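Local coordinates for predicted component of a thermophile-specific DNA repair system, contains a RAMP domain (Methanopyrus kandleri, PDB 4N0L), which probably binds CRISPR RNA as the Csm3 component of a type III-A antiviral defence complex, and carries a zinc ion, at residues I39-P47 with F188-H199; I272-W282 with R315-R323. One frame throughout, in Å; residues are numbered along the deposited sequence.

How the interactions relate
The two contacts have centres about 32 Å apart and nearest atoms about 19 Å apart, and no secondary-structure element belongs to both. Interaction 1 is a partly buried, surface-leaning meeting of a turn with the irregular chain that follows helix 181-191; its cross-segment hydrogen bonds are few, and prolines and aromatic rings supply the apolar part. Interaction 2 belongs to the main antiparallel sheet, where strand 268-278 pairs with edge strand 318-321; most of its touching residues are buried, and regular backbone pairing carries it. An arginine bonds a backbone carbonyl in each, within the turn in interaction 1 and across the segments in interaction 2; a carboxylate accepts bonds across the segments in interaction 2 alone.

Interaction 1. Residues I39-P47 with F188-H199; sequences IRDPVSGYP and FERAGEPTEVKH
Gly45 O and Pro42 O are the two carbonyls through which the turn 39-47 takes hydrogen bonds from the chain 188-199. Val197 N reaches Gly45 O at 3.2 Å from above the carbonyl plane, 36° out of it, while Arg40 NH1 of the turn itself approaches the same oxygen at 3.1 Å, closer to that plane. At the other carbonyl, His199 N bonds Pro42 O at 3.0 Å, in the carbonyl plane and on a lone pair; the imidazole ND1 adds only a weak bond, and this histidine is poorly ordered. Between them, Lys198 lays its extended chain alongside the turn, its CG 3.3 Å from Ser44 O. Gly45 CA also gives a CA-H...O contact to Val197 O. The Arg40 chain is bent at chi2 and chi3 (76° and 77°), which brings NH1 back to Gly45 O, with Val197 CB and CG2 over one face of the guanidinium.

The apolar part is made by Pro47 CD on Pro194 CG at 3.5 Å, Pro194 following a cis peptide bond, and by Tyr46 CD1 against Phe188 CE2 at 3.9 Å. Pro194 O sits at the edge of the Tyr46 ring, in its plane, whereas Glu196 CA lies over a face.

Behind this first shell, an Asx turn shapes 41-43: Val43 N bonds Asp41 OD2 at 3.0 Å, and Ser44 OG bonds Asp41 OD1 at 2.7 Å. On the other segment, a Schellman motif with Gly192 as its C-prime residue ends helix 181-191. The turn links strands 39-40 and 47-48 of a short antiparallel hairpin, and the contact joins it to the chain leaving helix 181-191. Pro47 and Phe188 both rest on Val218 of strand 217-218, and Tyr46 touches Val184 of helix 181-191.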
loop_
_atom_site.group_PDB
_atom_site.type_symbol
_atom_site.label_atom_id
_atom_site.label_comp_id
_atom_site.label_asym_id
_atom_site.label_seq_id
_atom_site.Cartn_x
_atom_site.Cartn_y
_atom_site.Cartn_z
ATOM N N ILE A 39 -3.466 -8.652 -15.162
ATOM C CA ILE A 39 -3.313 -8.424 -16.595
ATOM C C ILE A 39 -2.198 -9.272 -17.192
ATOM O O ILE A 39 -1.393 -9.858 -16.469
ATOM C CB ILE A 39 -3.029 -6.936 -16.903
ATOM C CG1 ILE A 39 -1.718 -6.496 -16.248
ATOM C CG2 ILE A 39 -4.175 -6.056 -16.428
ATOM C CD1 ILE A 39 -1.249 -5.123 -16.692
ATOM N N ARG A 40 -2.166 -9.337 -18.519
ATOM C CA ARG A 40 -1.151 -10.101 -19.234
ATOM C C ARG A 40 0.157 -9.326 -19.334
ATOM O O ARG A 40 0.164 -8.140 -19.663
ATOM C CB ARG A 40 -1.646 -10.464 -20.636
ATOM C CG ARG A 40 -0.780 -11.478 -21.363
ATOM C CD ARG A 40 -0.999 -12.887 -20.849
ATOM N NE ARG A 40 -2.240 -13.468 -21.353
ATOM C CZ ARG A 40 -2.514 -14.768 -21.342
ATOM N NH1 ARG A 40 -1.631 -15.633 -20.859
ATOM N NH2 ARG A 40 -3.670 -15.207 -21.821
ATOM N N ASP A 41 1.262 -10.005 -19.043
ATOM C CA ASP A 41 2.583 -9.406 -19.178
ATOM C C ASP A 41 3.094 -9.612 -20.599
ATOM O O ASP A 41 3.274 -10.748 -21.036
ATOM C CB ASP A 41 3.559 -10.009 -18.168
ATOM C CG ASP A 41 4.965 -9.459 -18.311
ATOM O OD1 ASP A 41 5.894 -10.039 -17.710
ATOM O OD2 ASP A 41 5.146 -8.459 -19.037
ATOM N N PRO A 42 3.315 -8.511 -21.332
ATOM C CA PRO A 42 3.812 -8.568 -22.712
ATOM C C PRO A 42 5.135 -9.324 -22.829
ATOM O O PRO A 42 5.354 -10.034 -23.811
ATOM C CB PRO A 42 3.997 -7.094 -23.075
ATOM C CG PRO A 42 3.033 -6.368 -22.199
ATOM C CD PRO A 42 3.019 -7.132 -20.907
ATOM N N VAL A 43 5.998 -9.169 -21.829
ATOM C CA VAL A 43 7.322 -9.781 -21.849
ATOM C C VAL A 43 7.273 -11.290 -21.614
ATOM O O VAL A 43 7.663 -12.073 -22.481
ATOM C CB VAL A 43 8.245 -9.144 -20.793
ATOM C CG1 VAL A 43 9.572 -9.884 -20.730
ATOM C CG2 VAL A 43 8.465 -7.673 -21.104
ATOM N N SER A 44 6.795 -11.691 -20.439
ATOM C CA SER A 44 6.779 -13.098 -20.051
ATOM C C SER A 44 5.626 -13.864 -20.691
ATOM O O SER A 44 5.739 -15.061 -20.954
ATOM C CB SER A 44 6.702 -13.231 -18.529
ATOM O OG SER A 44 5.498 -12.674 -18.031
ATOM N N GLY A 45 4.514 -13.177 -20.927
ATOM C CA GLY A 45 3.348 -13.815 -21.510
ATOM C C GLY A 45 2.406 -14.380 -20.466
ATOM O O GLY A 45 1.375 -14.965 -20.795
ATOM N N TYR A 46 2.766 -14.211 -19.199
ATOM C CA TYR A 46 1.960 -14.717 -18.096
ATOM C C TYR A 46 1.234 -13.582 -17.382
ATOM O O TYR A 46 1.690 -12.441 -17.407
ATOM C CB TYR A 46 2.842 -15.489 -17.111
ATOM C CG TYR A 46 3.263 -16.849 -17.616
ATOM C CD1 TYR A 46 2.351 -17.895 -17.687
ATOM C CD2 TYR A 46 4.567 -17.086 -18.029
ATOM C CE1 TYR A 46 2.729 -19.142 -18.149
ATOM C CE2 TYR A 46 4.954 -18.329 -18.495
ATOM C CZ TYR A 46 4.030 -19.353 -18.553
ATOM O OH TYR A 46 4.410 -20.592 -19.014
ATOM N N PRO A 47 0.097 -13.893 -16.744
ATOM C CA PRO A 47 -0.618 -12.873 -15.976
ATOM C C PRO A 47 0.180 -12.431 -14.760
ATOM O O PRO A 47 0.969 -13.209 -14.225
ATOM C CB PRO A 47 -1.904 -13.588 -15.560
ATOM C CG PRO A 47 -1.519 -15.024 -15.513
ATOM C CD PRO A 47 -0.581 -15.198 -16.673
ATOM N N PHE A 188 -0.487 -23.739 -12.652
ATOM C CA PHE A 188 -0.857 -23.465 -14.035
ATOM C C PHE A 188 -0.883 -24.756 -14.844
ATOM O O PHE A 188 -1.749 -24.950 -15.697
ATOM C CB PHE A 188 0.111 -22.466 -14.675
ATOM C CG PHE A 188 -0.096 -21.040 -14.234
ATOM C CD1 PHE A 188 -1.118 -20.706 -13.358
ATOM C CD2 PHE A 188 0.736 -20.033 -14.699
ATOM C CE1 PHE A 188 -1.307 -19.398 -12.958
ATOM C CE2 PHE A 188 0.554 -18.721 -14.300
ATOM C CZ PHE A 188 -0.468 -18.402 -13.428
ATOM N N GLU A 189 0.075 -25.635 -14.571
ATOM C CA GLU A 189 0.207 -26.880 -15.313
ATOM C C GLU A 189 -0.944 -27.841 -15.005
ATOM O O GLU A 189 -1.479 -28.486 -15.907
ATOM C CB GLU A 189 1.548 -27.536 -15.000
ATOM C CG GLU A 189 2.100 -28.382 -16.130
ATOM C CD GLU A 189 2.380 -27.560 -17.378
ATOM O OE1 GLU A 189 3.247 -26.662 -17.320
ATOM O OE2 GLU A 189 1.739 -27.817 -18.420
ATOM N N ARG A 190 -1.323 -27.924 -13.731
ATOM C CA ARG A 190 -2.439 -28.768 -13.303
ATOM C C ARG A 190 -3.742 -28.389 -13.995
ATOM O O ARG A 190 -4.571 -29.249 -14.286
ATOM C CB ARG A 190 -2.635 -28.673 -11.788
ATOM C CG ARG A 190 -1.793 -29.623 -10.950
ATOM C CD ARG A 190 -2.254 -29.580 -9.495
ATOM N NE ARG A 190 -1.214 -30.007 -8.559
ATOM C CZ ARG A 190 -0.852 -31.272 -8.368
ATOM N N ALA A 191 -3.909 -27.098 -14.264
ATOM C CA ALA A 191 -5.157 -26.586 -14.818
ATOM C C ALA A 191 -5.101 -26.470 -16.338
ATOM O O ALA A 191 -6.133 -26.361 -16.998
ATOM C CB ALA A 191 -5.491 -25.235 -14.199
ATOM N N GLY A 192 -3.893 -26.495 -16.889
ATOM C CA GLY A 192 -3.711 -26.339 -18.319
ATOM C C GLY A 192 -3.933 -24.906 -18.761
ATOM O O GLY A 192 -4.192 -24.639 -19.935
ATOM N N GLU A 193 -3.819 -23.979 -17.814
ATOM C CA GLU A 193 -4.024 -22.561 -18.088
ATOM C C GLU A 193 -3.525 -21.697 -16.930
ATOM O O GLU A 193 -3.593 -22.106 -15.770
ATOM C CB GLU A 193 -5.508 -22.268 -18.346
ATOM C CG GLU A 193 -6.408 -22.492 -17.138
ATOM C CD GLU A 193 -7.803 -21.929 -17.334
ATOM O OE1 GLU A 193 -7.963 -21.011 -18.167
ATOM O OE2 GLU A 193 -8.739 -22.402 -16.655
ATOM N N PRO A 194 -3.002 -20.500 -17.244
ATOM C CA PRO A 194 -2.794 -20.005 -18.607
ATOM C C PRO A 194 -1.505 -20.544 -19.225
ATOM O O PRO A 194 -0.675 -21.108 -18.512
ATOM C CB PRO A 194 -2.717 -18.491 -18.409
ATOM C CG PRO A 194 -2.112 -18.350 -17.068
ATOM C CD PRO A 194 -2.713 -19.458 -16.244
ATOM N N THR A 195 -1.342 -20.366 -20.531
ATOM C CA THR A 195 -0.131 -20.805 -21.212
ATOM C C THR A 195 0.736 -19.597 -21.544
ATOM O O THR A 195 0.322 -18.454 -21.349
ATOM C CB THR A 195 -0.443 -21.587 -22.503
ATOM O OG1 THR A 195 -1.191 -20.757 -23.401
ATOM C CG2 THR A 195 -1.250 -22.839 -22.183
ATOM N N GLU A 196 1.943 -19.853 -22.040
ATOM C CA GLU A 196 2.854 -18.774 -22.392
ATOM C C GLU A 196 2.337 -18.032 -23.620
ATOM O O GLU A 196 2.343 -18.564 -24.730
ATOM C CB GLU A 196 4.258 -19.325 -22.639
ATOM C CG GLU A 196 5.354 -18.274 -22.658
ATOM C CD GLU A 196 6.740 -18.886 -22.596
ATOM O OE1 GLU A 196 7.228 -19.364 -23.641
ATOM O OE2 GLU A 196 7.339 -18.893 -21.500
ATOM N N VAL A 197 1.885 -16.799 -23.409
ATOM C CA VAL A 197 1.286 -15.997 -24.473
ATOM C C VAL A 197 1.967 -14.630 -24.524
ATOM O O VAL A 197 1.400 -13.624 -24.092
ATOM C CB VAL A 197 -0.237 -15.816 -24.278
ATOM C CG1 VAL A 197 -0.853 -15.124 -25.487
ATOM C CG2 VAL A 197 -0.908 -17.162 -24.067
ATOM N N LYS A 198 3.196 -14.599 -25.030
ATOM C CA LYS A 198 3.955 -13.355 -25.091
ATOM C C LYS A 198 3.460 -12.461 -26.222
ATOM O O LYS A 198 2.978 -12.960 -27.240
ATOM C CB LYS A 198 5.448 -13.650 -25.266
ATOM C CG LYS A 198 6.054 -14.515 -24.171
ATOM C CD LYS A 198 7.479 -14.927 -24.512
ATOM C CE LYS A 198 8.086 -15.794 -23.418
ATOM N NZ LYS A 198 9.426 -16.325 -23.801
ATOM N N HIS A 199 3.611 -11.149 -26.021
ATOM C CA HIS A 199 3.244 -10.087 -26.971
ATOM C C HIS A 199 2.248 -10.480 -28.065
ATOM O O HIS A 199 2.638 -10.889 -29.159
ATOM C CB HIS A 199 4.509 -9.516 -27.621
ATOM C CG HIS A 199 5.652 -10.481 -27.680
ATOM N ND1 HIS A 199 6.609 -10.562 -26.692
ATOM C CD2 HIS A 199 5.996 -11.403 -28.611
ATOM C CE1 HIS A 199 7.492 -11.492 -27.010
ATOM N NE2 HIS A 199 7.139 -12.019 -28.171
#

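Interaction 2. Residues I272-W282 with R315-R323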
loop_
_atom_site.group_PDB
_atom_site.type_symbol
_atom_site.label_atom_id
_atom_site.label_comp_id
_atom_site.label_asym_id
_atom_site.label_seq_id
_atom_site.Cartn_x
_atom_site.Cartn_y
_atom_site.Cartn_z
ATOM N N ILE A 272 3.108 -13.045 4.352
ATOM C CA ILE A 272 4.324 -12.273 4.558
ATOM C C ILE A 272 5.271 -13.021 5.484
ATOM O O ILE A 272 5.000 -13.179 6.675
ATOM C CB ILE A 272 4.007 -10.883 5.133
ATOM C CG1 ILE A 272 3.059 -10.136 4.192
ATOM C CG2 ILE A 272 5.286 -10.096 5.359
ATOM C CD1 ILE A 272 2.460 -8.876 4.785
ATOM N N ALA A 273 6.384 -13.482 4.925
ATOM C CA ALA A 273 7.304 -14.351 5.647
ATOM C C ALA A 273 8.280 -13.574 6.525
ATOM O O ALA A 273 8.708 -14.070 7.570
ATOM C CB ALA A 273 8.068 -15.223 4.665
ATOM N N ALA A 274 8.623 -12.357 6.118
ATOM C CA ALA A 274 9.625 -11.592 6.848
ATOM C C ALA A 274 9.569 -10.092 6.585
ATOM O O ALA A 274 9.159 -9.646 5.511
ATOM C CB ALA A 274 11.014 -12.115 6.519
ATOM N N LEU A 275 9.979 -9.322 7.590
ATOM C CA LEU A 275 10.250 -7.898 7.423
ATOM C C LEU A 275 11.759 -7.685 7.424
ATOM O O LEU A 275 12.429 -7.967 8.417
ATOM C CB LEU A 275 9.594 -7.073 8.533
ATOM C CG LEU A 275 8.146 -6.599 8.374
ATOM C CD1 LEU A 275 7.261 -7.653 7.722
ATOM C CD2 LEU A 275 7.584 -6.192 9.726
ATOM N N CYS A 276 12.287 -7.171 6.319
ATOM C CA CYS A 276 13.730 -7.055 6.150
ATOM C C CYS A 276 14.189 -5.602 6.155
ATOM O O CYS A 276 13.839 -4.825 5.265
ATOM C CB CYS A 276 14.164 -7.743 4.854
ATOM S SG CYS A 276 13.589 -9.458 4.699
ATOM N N ALA A 277 14.979 -5.242 7.162
ATOM C CA ALA A 277 15.331 -3.846 7.402
ATOM C C ALA A 277 16.787 -3.521 7.067
ATOM O O ALA A 277 17.698 -4.294 7.369
ATOM C CB ALA A 277 15.045 -3.486 8.846
ATOM N N ARG A 278 16.990 -2.372 6.430
ATOM C CA ARG A 278 18.327 -1.831 6.210
ATOM C C ARG A 278 18.356 -0.344 6.548
ATOM O O ARG A 278 17.663 0.454 5.920
ATOM C CB ARG A 278 18.789 -2.059 4.766
ATOM C CG ARG A 278 18.956 -3.525 4.409
ATOM C CD ARG A 278 19.465 -3.732 2.989
ATOM N NE ARG A 278 18.462 -3.457 1.966
ATOM C CZ ARG A 278 18.466 -4.016 0.759
ATOM N NH1 ARG A 278 19.412 -4.886 0.434
ATOM N NH2 ARG A 278 17.521 -3.712 -0.122
ATOM N N SER A 279 19.143 0.016 7.557
ATOM C CA SER A 279 19.299 1.414 7.950
ATOM C C SER A 279 20.417 2.073 7.153
ATOM O O SER A 279 21.280 1.387 6.605
ATOM C CB SER A 279 19.581 1.536 9.449
ATOM O OG SER A 279 20.935 1.231 9.740
ATOM N N THR A 280 20.391 3.402 7.087
ATOM C CA THR A 280 21.397 4.164 6.350
ATOM C C THR A 280 22.807 3.874 6.862
ATOM O O THR A 280 23.734 3.669 6.076
ATOM C CB THR A 280 21.130 5.683 6.449
ATOM O OG1 THR A 280 19.824 5.981 5.936
ATOM C CG2 THR A 280 22.175 6.469 5.666
ATOM N N GLY A 281 22.952 3.847 8.184
ATOM C CA GLY A 281 24.212 3.526 8.828
ATOM C C GLY A 281 24.803 2.191 8.411
ATOM O O GLY A 281 26.017 2.066 8.237
ATOM N N TRP A 282 23.939 1.191 8.268
ATOM C CA TRP A 282 24.353 -0.170 7.934
ATOM C C TRP A 282 25.127 -0.239 6.619
ATOM O O TRP A 282 26.006 -1.081 6.456
ATOM C CB TRP A 282 23.129 -1.093 7.883
ATOM C CG TRP A 282 23.386 -2.440 7.271
ATOM C CD1 TRP A 282 23.808 -3.566 7.918
ATOM C CD2 TRP A 282 23.212 -2.809 5.896
ATOM N NE1 TRP A 282 23.918 -4.609 7.031
ATOM C CE2 TRP A 282 23.559 -4.172 5.786
ATOM C CE3 TRP A 282 22.804 -2.119 4.752
ATOM C CZ2 TRP A 282 23.507 -4.857 4.570
ATOM C CZ3 TRP A 282 22.756 -2.802 3.548
ATOM C CH2 TRP A 282 23.104 -4.156 3.467
ATOM N N ARG A 315 21.164 -9.365 1.438
ATOM C CA ARG A 315 21.765 -8.891 2.663
ATOM C C ARG A 315 20.978 -7.749 3.284
ATOM O O ARG A 315 20.675 -6.748 2.633
ATOM C CB ARG A 315 23.209 -8.455 2.404
ATOM C CG ARG A 315 24.215 -9.589 2.304
ATOM C CD ARG A 315 25.506 -9.135 1.636
ATOM N NE ARG A 315 26.601 -10.050 1.948
ATOM C CZ ARG A 315 27.618 -10.349 1.144
ATOM N NH1 ARG A 315 27.695 -9.843 -0.081
ATOM N NH2 ARG A 315 28.555 -11.185 1.574
ATOM N N TYR A 316 20.645 -7.918 4.559
ATOM C CA TYR A 316 19.967 -6.881 5.319
ATOM C C TYR A 316 20.687 -6.647 6.637
ATOM O O TYR A 316 21.594 -7.398 7.000
ATOM C CB TYR A 316 18.507 -7.262 5.570
ATOM C CG TYR A 316 17.718 -7.521 4.308
ATOM C CD1 TYR A 316 17.141 -6.474 3.599
ATOM C CD2 TYR A 316 17.541 -8.814 3.829
ATOM C CE1 TYR A 316 16.416 -6.706 2.445
ATOM C CE2 TYR A 316 16.817 -9.056 2.678
ATOM C CZ TYR A 316 16.256 -7.998 1.990
ATOM O OH TYR A 316 15.534 -8.236 0.844
ATOM N N GLU A 317 20.282 -5.608 7.357
ATOM C CA GLU A 317 20.838 -5.350 8.676
ATOM C C GLU A 317 20.168 -6.254 9.696
ATOM O O GLU A 317 20.834 -6.929 10.480
ATOM C CB GLU A 317 20.663 -3.883 9.063
ATOM C CG GLU A 317 21.221 -3.532 10.429
ATOM C CD GLU A 317 21.091 -2.057 10.745
ATOM O OE1 GLU A 317 21.379 -1.668 11.896
ATOM O OE2 GLU A 317 20.704 -1.286 9.840
ATOM N N ILE A 318 18.840 -6.266 9.673
ATOM C CA ILE A 318 18.054 -7.089 10.580
ATOM C C ILE A 318 16.874 -7.700 9.835
ATOM O O ILE A 318 16.152 -7.004 9.123
ATOM C CB ILE A 318 17.548 -6.277 11.787
ATOM C CG1 ILE A 318 18.711 -5.939 12.723
ATOM C CG2 ILE A 318 16.474 -7.043 12.541
ATOM C CD1 ILE A 318 18.317 -5.109 13.922
ATOM N N VAL A 319 16.692 -9.007 9.995
ATOM C CA VAL A 319 15.573 -9.709 9.381
ATOM C C VAL A 319 14.607 -10.208 10.448
ATOM O O VAL A 319 14.981 -11.006 11.308
ATOM C CB VAL A 319 16.051 -10.905 8.530
ATOM C CG1 VAL A 319 14.867 -11.755 8.082
ATOM C CG2 VAL A 319 16.856 -10.421 7.330
ATOM N N ILE A 320 13.371 -9.723 10.401
ATOM C CA ILE A 320 12.339 -10.189 11.320
ATOM C C ILE A 320 11.466 -11.230 10.630
ATOM O O ILE A 320 10.682 -10.900 9.740
ATOM C CB ILE A 320 11.440 -9.041 11.817
ATOM C CG1 ILE A 320 12.283 -7.877 12.344
ATOM C CG2 ILE A 320 10.472 -9.549 12.880
ATOM C CD1 ILE A 320 13.167 -8.247 13.510
ATOM N N ARG A 321 11.596 -12.483 11.050
ATOM C CA ARG A 321 10.849 -13.576 10.444
ATOM C C ARG A 321 9.573 -13.850 11.219
ATOM O O ARG A 321 9.508 -13.612 12.426
ATOM C CB ARG A 321 11.696 -14.849 10.387
ATOM C CG ARG A 321 12.926 -14.751 9.505
ATOM C CD ARG A 321 13.889 -15.898 9.773
ATOM N NE ARG A 321 14.916 -15.980 8.739
ATOM C CZ ARG A 321 16.065 -15.315 8.779
ATOM N NH1 ARG A 321 16.946 -15.443 7.795
ATOM N NH2 ARG A 321 16.329 -14.514 9.800
ATOM N N ALA A 322 8.552 -14.331 10.519
ATOM C CA ALA A 322 7.337 -14.805 11.168
ATOM C C ALA A 322 7.720 -15.909 12.146
ATOM O O ALA A 322 7.152 -16.029 13.233
ATOM C CB ALA A 322 6.339 -15.310 10.145
ATOM N N ARG A 323 8.692 -16.713 11.724
ATOM C CA ARG A 323 9.230 -17.818 12.505
ATOM C C ARG A 323 9.846 -17.351 13.831
ATOM O O ARG A 323 9.867 -18.096 14.810
ATOM C CB ARG A 323 10.262 -18.562 11.644
ATOM C CG ARG A 323 11.314 -19.377 12.376
ATOM C CD ARG A 323 12.260 -20.023 11.368
ATOM N NE ARG A 323 13.621 -19.499 11.451
ATOM C CZ ARG A 323 14.459 -19.430 10.421
ATOM N NH1 ARG A 323 14.070 -19.837 9.220
ATOM N NH2 ARG A 323 15.683 -18.944 10.587
#
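Cys276 and Tyr316 mark the tightly packed part: Cys276 CB stands 3.3 Å from the ring centroid, 6° off the ring normal, a CH-pi contact over the centre. Cys276 SG, turned anti to its carbonyl carbon, lies over the same face and makes a sulfur-aromatic contact. Next to them strand 272-278 pairs antiparallel with 318-321, their axes approaching to 4.6 Å. Strand 318-321 is the outermost, within this chain, of a five-stranded antiparallel sheet (neighbour order 7-16, 268-278, 318-321), consistent with the RRM-like fold of this RAMP protein. Leu275 and Ile320 form one hydrogen-bonded pair, bonded both ways at 2.8 Å (Leu275 N to Ile320 O and Ile320 N to Leu275 O); Ala277 and Ile318 form another. A classic beta bulge sets Glu317 and Ile318 opposite Ala277, whose O accepts from both their amides. Buried Ala274 and Cys276 also touch Phe292 of strand 290-292.

Toward 278-282 the contact becomes less regular and partly exposed, and side chains replace strand pairing. One face of the Arg278 guanidinium has Tyr316 CE1 over its centre, the two planes 43° apart, while Arg278 NH1 bonds Arg315 O at 3.1 Å. Nearby, Glu317 extends from a CG anti to the backbone N, passing its CB over the five-membered ring of Trp282, 3.7 Å from the centroid. Its carboxylate and the indole plane lie only 9° apart.

At the end of that chain, Glu317 OE2 accepts twice: from Ser279 OG at 2.5 Å through its syn lone pair, and from Ser279 N at 3.1 Å nearly along the C-O axis. Two donors from one residue fix the position of OE2 and would be expected to limit the carboxylate's rotation and favour its ionised form, where regular strand pairing has given way to loop.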